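Local coordinates for protein TarM (Staphylococcus aureus subsp. aureus 21178, PDB 4X7R) that is a glycosyltransferase of the GT-B fold, built from two Rossmann-like domains and a large antiparallel beta-sheet extension, at residues Val131-Lys136 with Ile141-Phe146; Met153-Thr156 with Lys162-Tyr165. The protein carries 1 engineered substitution. All blocks are in the same frame, centred on the assembly; numbering follows the deposited sequence.

How the interactions relate
Along the chain, interaction 1 comes first: strand 129-136 turns back after K136, and 131-136 pairs with 141-146 to close a short hairpin. Strand 139-147 then runs on into strand 150-157, and interaction 2 closes the next hairpin but one, where 153-156 meets 162-165 across a five-residue connection. The two contacts follow in series, neither nested nor crossed, with centres about 9 Å apart. Strands 139-147 and 150-157 are neighbours, joined by probable hydrogen bonds from E155 N to R143 O (2.8 Å) and from S145 N to M153 O (2.9 Å). Together the contacts tie four successive strands of the long antiparallel sheet.

Interaction 1 of 2, residues Val131-Lys136 with Ile141-Phe146; sequences VIDFFK and IERFSF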
# COMPACT_ATOMS: atom_id res chain seq x y z
N VAL A 131 26.52 -2.57 3.67
CA VAL A 131 26.27 -3.72 4.52
C VAL A 131 27.62 -4.29 4.92
O VAL A 131 28.51 -4.42 4.07
CB VAL A 131 25.34 -4.70 3.74
CG1 VAL A 131 25.87 -6.13 3.73
CG2 VAL A 131 23.91 -4.62 4.24
N ILE A 132 27.82 -4.55 6.23
CA ILE A 132 29.05 -5.17 6.73
C ILE A 132 28.65 -6.43 7.48
O ILE A 132 28.01 -6.33 8.53
CB ILE A 132 29.98 -4.26 7.58
CG1 ILE A 132 30.36 -2.97 6.84
CG2 ILE A 132 31.23 -5.03 8.04
CD1 ILE A 132 31.18 -1.96 7.72
N ASP A 133 28.97 -7.60 6.91
CA ASP A 133 28.70 -8.90 7.51
C ASP A 133 29.96 -9.38 8.18
O ASP A 133 31.02 -9.39 7.56
CB ASP A 133 28.23 -9.91 6.45
CG ASP A 133 26.87 -9.64 5.87
OD1 ASP A 133 26.25 -8.62 6.25
OD2 ASP A 133 26.39 -10.46 5.06
N PHE A 134 29.88 -9.70 9.48
CA PHE A 134 31.01 -10.21 10.24
C PHE A 134 30.88 -11.71 10.40
O PHE A 134 29.78 -12.24 10.50
CB PHE A 134 31.19 -9.51 11.59
CG PHE A 134 31.89 -8.18 11.49
CD1 PHE A 134 33.26 -8.10 11.24
CD2 PHE A 134 31.19 -6.99 11.70
CE1 PHE A 134 33.90 -6.87 11.15
CE2 PHE A 134 31.84 -5.75 11.63
CZ PHE A 134 33.19 -5.70 11.36
N PHE A 135 32.02 -12.38 10.39
CA PHE A 135 32.11 -13.83 10.46
C PHE A 135 32.94 -14.31 11.64
O PHE A 135 33.81 -13.58 12.12
CB PHE A 135 32.71 -14.39 9.15
CG PHE A 135 31.80 -14.18 7.98
CD1 PHE A 135 31.75 -12.96 7.32
CD2 PHE A 135 31.00 -15.22 7.51
CE1 PHE A 135 30.87 -12.76 6.25
CE2 PHE A 135 30.14 -15.02 6.43
CZ PHE A 135 30.07 -13.79 5.82
N LYS A 136 32.62 -15.52 12.11
CA LYS A 136 33.34 -16.23 13.18
C LYS A 136 33.26 -17.71 12.82
O LYS A 136 32.16 -18.25 12.63
CB LYS A 136 32.77 -15.93 14.58
CG LYS A 136 33.61 -16.50 15.71
CD LYS A 136 33.09 -16.10 17.08
CE LYS A 136 33.94 -16.68 18.19
NZ LYS A 136 33.42 -16.32 19.53
N ILE A 141 28.00 -14.06 11.82
CA ILE A 141 27.45 -13.77 13.16
C ILE A 141 26.56 -12.52 13.15
O ILE A 141 25.47 -12.51 13.76
CB ILE A 141 28.56 -13.78 14.25
CG1 ILE A 141 29.70 -12.78 13.94
CG2 ILE A 141 29.11 -15.21 14.44
CD1 ILE A 141 30.62 -12.44 15.09
N GLU A 142 26.98 -11.47 12.43
CA GLU A 142 26.23 -10.22 12.38
C GLU A 142 26.31 -9.42 11.10
O GLU A 142 27.22 -9.60 10.29
CB GLU A 142 26.58 -9.33 13.58
CG GLU A 142 28.06 -9.10 13.74
CD GLU A 142 28.47 -8.74 15.15
OE1 GLU A 142 27.73 -9.07 16.11
OE2 GLU A 142 29.54 -8.12 15.30
N ARG A 143 25.34 -8.51 10.93
CA ARG A 143 25.26 -7.58 9.82
C ARG A 143 24.95 -6.18 10.33
O ARG A 143 23.90 -5.98 10.96
CB ARG A 143 24.22 -8.02 8.78
CG ARG A 143 23.84 -6.91 7.79
CD ARG A 143 22.90 -7.37 6.69
NE ARG A 143 23.67 -8.11 5.68
CZ ARG A 143 23.25 -8.36 4.45
NH1 ARG A 143 22.06 -7.93 4.04
NH2 ARG A 143 24.03 -9.02 3.60
N PHE A 144 25.81 -5.21 9.99
CA PHE A 144 25.57 -3.79 10.23
C PHE A 144 25.11 -3.18 8.88
O PHE A 144 25.80 -3.33 7.86
CB PHE A 144 26.84 -3.08 10.73
CG PHE A 144 27.26 -3.46 12.13
CD1 PHE A 144 28.10 -4.54 12.35
CD2 PHE A 144 26.79 -2.73 13.22
CE1 PHE A 144 28.47 -4.90 13.65
CE2 PHE A 144 27.19 -3.08 14.52
CZ PHE A 144 28.02 -4.16 14.73
N SER A 145 23.95 -2.51 8.91
CA SER A 145 23.34 -1.83 7.76
C SER A 145 23.49 -0.32 7.92
O SER A 145 23.20 0.23 8.99
CB SER A 145 21.88 -2.23 7.61
OG SER A 145 21.80 -3.64 7.48
N PHE A 146 23.98 0.32 6.85
CA PHE A 146 24.26 1.76 6.77
C PHE A 146 23.53 2.43 5.61
O PHE A 146 23.34 1.81 4.57
CB PHE A 146 25.78 2.00 6.57
CG PHE A 146 26.72 1.38 7.57
CD1 PHE A 146 27.06 0.03 7.50
CD2 PHE A 146 27.37 2.17 8.52
CE1 PHE A 146 27.94 -0.53 8.42
CE2 PHE A 146 28.26 1.61 9.43
CZ PHE A 146 28.54 0.26 9.38
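F134 and F144 meet on the face of the sheet that also carries I132, in an antiparallel hairpin of strands 129-136 and 139-147. CE1 of F144 lies 3.9 Å from CD2 of F134, at the edge of the F134 ring and near its plane. Farther along, chi1 -55° and an extended chi2 carry CD1 of I132 to 3.6 Å from CE1 of F146. L88 and I92 of helix 86-95 pack on F144, while R95 of that helix makes a cation-pi contact with F134 and a salt bridge with E142.

I132 and F144 exchange two backbone bonds, I132 N to F144 O and F144 N to I132 O, both 2.9 Å. Toward the turn, I141 and E142 both face F134 in a classic beta bulge: F134 O takes a firm bond from I141 N (2.9 Å) and a weak one from E142 N (3.5 Å).

On the other face, V131 CG1 sits over the guanidinium of R143, offset toward its rim. R143 grips D133, also bridged to R140, side-on in a salt bridge of two hydrogen bonds: NH2 3.1 Å from D133 OD2 and NE 2.7 Å from D133 OD1, on its syn lone pair.

Interaction 2 of 2, residues Met153-Thr156 with Lys162-Tyr165; sequences MKET and KVCY
T156 places CG2, and Y165 CG, anti to the backbone N (Y165 chi1 -159°), and these two side chains of one bridged pair run side by side, pointing the same way. CB of T156 lies 3.7 Å from CB of Y165, and OG1 of T156 is at the edge of the phenol ring, near its plane. On the neighbouring residue, C164 SG stands between its own backbone N and carbonyl carbon, a placement that carries the sulfur to 3.6 Å from T156 O.

Two backbone bonds fasten the strands. T156 N donates to Y165 O at 2.7 Å, nearly straight at 170°, and C164 N reaches T156 O at 2.9 Å. Both polar groups of the T156 backbone are thereby engaged by this one partner strand. The arrangement is a classic beta bulge, with C164 and Y165 together facing T156, in the hairpin of strands 150-157 and 163-169. It lies within the long antiparallel sheet, and the short strand axes make an angle of 111°, far from strict antiparallel alignment. Y165 O is also approached by E155 CA at 3.3 Å, and T156 O by V163 CA, so CA-H...O contacts accompany both hydrogen bonds.

E155 and V163 meet across the strands by their side chains. The E155 side chain crosses that of V163 at a slant, OE2 of E155 lying 3.8 Å from CG2 of V163, while CG of E155 is 4.1 Å from CG1 of V163. The same OE2 makes a weak hydrogen bond to Q166, and the side chain of Y165 touches S178 and N180 of strand 175-182.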
# COMPACT_ATOMS: atom_id res chain seq x y z
N MET A 153 20.98 -0.10 11.68
CA MET A 153 20.55 -1.40 12.16
C MET A 153 21.69 -2.41 12.28
O MET A 153 22.61 -2.39 11.48
CB MET A 153 19.45 -1.96 11.21
CG MET A 153 18.85 -3.31 11.61
SD MET A 153 17.49 -3.88 10.53
CE MET A 153 18.28 -3.93 8.94
N LYS A 154 21.58 -3.29 13.26
CA LYS A 154 22.47 -4.44 13.47
C LYS A 154 21.56 -5.68 13.57
O LYS A 154 20.59 -5.66 14.32
CB LYS A 154 23.33 -4.28 14.73
CG LYS A 154 24.27 -5.47 15.05
CD LYS A 154 24.90 -5.28 16.42
CE LYS A 154 25.00 -6.54 17.25
NZ LYS A 154 23.92 -6.61 18.27
N GLU A 155 21.87 -6.72 12.80
CA GLU A 155 21.13 -7.99 12.88
C GLU A 155 22.07 -9.06 13.32
O GLU A 155 23.24 -9.04 12.94
CB GLU A 155 20.49 -8.38 11.54
CG GLU A 155 19.31 -7.49 11.16
CD GLU A 155 18.92 -7.65 9.70
OE1 GLU A 155 19.81 -7.52 8.83
OE2 GLU A 155 17.73 -7.91 9.43
N THR A 156 21.61 -9.96 14.19
CA THR A 156 22.41 -11.11 14.65
C THR A 156 21.87 -12.39 14.00
O THR A 156 20.65 -12.57 13.92
CB THR A 156 22.46 -11.19 16.18
OG1 THR A 156 22.97 -9.95 16.67
CG2 THR A 156 23.35 -12.31 16.68
N LYS A 162 20.02 -17.38 9.94
CA LYS A 162 18.73 -16.69 9.98
C LYS A 162 18.77 -15.63 11.09
O LYS A 162 19.47 -15.81 12.09
CB LYS A 162 17.57 -17.67 10.22
CG LYS A 162 17.28 -18.66 9.07
CD LYS A 162 16.18 -18.17 8.14
CE LYS A 162 15.78 -19.21 7.11
NZ LYS A 162 14.82 -20.20 7.66
N VAL A 163 18.03 -14.51 10.91
CA VAL A 163 17.97 -13.38 11.86
C VAL A 163 17.29 -13.81 13.17
O VAL A 163 16.13 -14.19 13.16
CB VAL A 163 17.34 -12.09 11.25
CG1 VAL A 163 17.32 -10.93 12.27
CG2 VAL A 163 18.09 -11.66 10.00
N CYS A 164 18.02 -13.72 14.29
CA CYS A 164 17.47 -14.05 15.60
C CYS A 164 17.40 -12.83 16.54
O CYS A 164 16.73 -12.88 17.57
CB CYS A 164 18.22 -15.21 16.25
SG CYS A 164 19.99 -14.90 16.54
N TYR A 165 18.05 -11.71 16.16
CA TYR A 165 18.11 -10.51 16.98
C TYR A 165 18.36 -9.27 16.14
O TYR A 165 19.13 -9.33 15.19
CB TYR A 165 19.26 -10.70 18.01
CG TYR A 165 19.17 -9.82 19.24
CD1 TYR A 165 18.23 -10.08 20.24
CD2 TYR A 165 20.03 -8.74 19.42
CE1 TYR A 165 18.14 -9.27 21.37
CE2 TYR A 165 19.94 -7.92 20.55
CZ TYR A 165 19.01 -8.21 21.53
OH TYR A 165 18.99 -7.47 22.67